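Local coordinates for protein esterase A (Caulobacter crescentus, PDB 5GKV) that is a penicillin-binding protein homologue of the beta-lactamase family that probably hydrolyses ester substrates, at residues 142-145 with 149-152. Sequence-based numbering, arbitrary orientation.
Sequences AIWF and ATCA
Thr150, on the first turn of helix 147-156, packs against Ile143 and Trp144 of the short 3-10 turn that precedes the helix. Its two branches meet different partners. The hydroxyl OG1 lies anti to the carbonyl carbon of its own residue (chi1 -60°) and sits 2.8 Å from Ile143 O; OG1 also makes a weak hydrogen bond to the backbone O of Asp146, one turn back in the chain. The methyl CG2, in turn, approaches the six-membered part of the Trp144 indole, 3.8 Å from both CE3 and CZ3, the two side chains running at about a right angle.

Ile143 reaches the helix with its longer branch. With CG1 anti to the backbone N (chi1 -171°) and the chain extended at chi2, CD1 is carried alongside the helix backbone to 3.8 Å from Ala149 O. On the way CG1 passes Ala149 CB at 4.0 Å and Thr150 OG1 at 3.6 Å. The other branch, CG2, turns back over one face of the Trp144 indole, offset toward its rim, 4.1 Å above the ring plane.

The indole is held by a hydrogen bond from NE1 to Trp245 O and by the rings of Phe135 and Tyr176; the Tyr176 hydroxyl also bonds to the backbone O of Trp144. Tyr176, on helix 173-186, touches Thr150 as well. Within the turn, a bond from Phe145 N to Ala142 O closes the backbone that presents Ile143 and Trp144.

The contact is therefore local packing of a helix start against the turn leading into it. Its chemistry is mixed: the threonine sets its hydroxyl near the carbonyl oxygens of Ile143 and Asp146 and its methyl against the indole, so that one residue serves both the backbone and the ring of the turn.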
loop_
_atom_site.group_PDB
_atom_site.type_symbol
_atom_site.label_atom_id
_atom_site.label_comp_id
_atom_site.label_asym_id
_atom_site.label_seq_id
_atom_site.Cartn_x
_atom_site.Cartn_y
_atom_site.Cartn_z
ATOM N N ALA A 142 -12.182 11.342 15.248
ATOM C CA ALA A 142 -11.069 12.206 14.864
ATOM C C ALA A 142 -9.758 11.814 15.533
ATOM O O ALA A 142 -8.755 12.519 15.353
ATOM C CB ALA A 142 -11.390 13.671 15.185
ATOM N N ILE A 143 -9.741 10.715 16.300
ATOM C CA ILE A 143 -8.514 10.309 16.983
ATOM C C ILE A 143 -7.396 10.105 15.980
ATOM O O ILE A 143 -6.230 10.401 16.273
ATOM C CB ILE A 143 -8.744 9.036 17.831
ATOM C CG1 ILE A 143 -7.522 8.756 18.707
ATOM C CG2 ILE A 143 -9.043 7.841 16.941
ATOM C CD1 ILE A 143 -7.690 7.580 19.661
ATOM N N TRP A 144 -7.738 9.651 14.767
ATOM C CA TRP A 144 -6.738 9.327 13.757
ATOM C C TRP A 144 -5.893 10.542 13.377
ATOM O O TRP A 144 -4.756 10.381 12.925
ATOM C CB TRP A 144 -7.420 8.744 12.517
ATOM C CG TRP A 144 -8.352 7.561 12.788
ATOM C CD1 TRP A 144 -9.721 7.557 12.717
ATOM C CD2 TRP A 144 -7.966 6.229 13.165
ATOM N NE1 TRP A 144 -10.209 6.303 13.017
ATOM C CE2 TRP A 144 -9.152 5.471 13.299
ATOM C CE3 TRP A 144 -6.733 5.604 13.400
ATOM C CZ2 TRP A 144 -9.139 4.117 13.653
ATOM C CZ3 TRP A 144 -6.723 4.258 13.761
ATOM C CH2 TRP A 144 -7.920 3.531 13.882
ATOM N N PHE A 145 -6.421 11.760 13.551
ATOM C CA PHE A 145 -5.657 12.973 13.268
ATOM C C PHE A 145 -4.737 13.388 14.410
ATOM O O PHE A 145 -4.026 14.392 14.283
ATOM C CB PHE A 145 -6.605 14.125 12.928
ATOM C CG PHE A 145 -7.363 13.912 11.658
ATOM C CD1 PHE A 145 -6.768 14.170 10.431
ATOM C CD2 PHE A 145 -8.665 13.434 11.684
ATOM C CE1 PHE A 145 -7.459 13.966 9.256
ATOM C CE2 PHE A 145 -9.366 13.234 10.506
ATOM C CZ PHE A 145 -8.763 13.498 9.292
ATOM N N ALA A 149 -2.316 10.286 20.287
ATOM C CA ALA A 149 -3.467 9.658 20.932
ATOM C C ALA A 149 -3.787 8.304 20.302
ATOM O O ALA A 149 -4.143 7.354 21.011
ATOM C CB ALA A 149 -4.684 10.578 20.885
ATOM N N THR A 150 -3.637 8.182 18.978
ATOM C CA THR A 150 -3.886 6.892 18.335
ATOM C C THR A 150 -2.880 5.844 18.812
ATOM O O THR A 150 -3.262 4.736 19.216
ATOM C CB THR A 150 -3.847 7.037 16.806
ATOM O OG1 THR A 150 -4.847 7.971 16.383
ATOM C CG2 THR A 150 -4.107 5.693 16.121
ATOM N N CYS A 151 -1.584 6.184 18.798
ATOM C CA CYS A 151 -0.568 5.228 19.243
ATOM C C CYS A 151 -0.756 4.860 20.708
ATOM O O CYS A 151 -0.536 3.707 21.102
ATOM C CB CYS A 151 0.842 5.789 19.022
ATOM S SG CYS A 151 1.294 6.036 17.273
ATOM N N ALA A 152 -1.136 5.830 21.540
ATOM C CA ALA A 152 -1.356 5.525 22.949
ATOM C C ALA A 152 -2.497 4.529 23.113
ATOM O O ALA A 152 -2.404 3.590 23.916
ATOM C CB ALA A 152 -1.639 6.811 23.728
#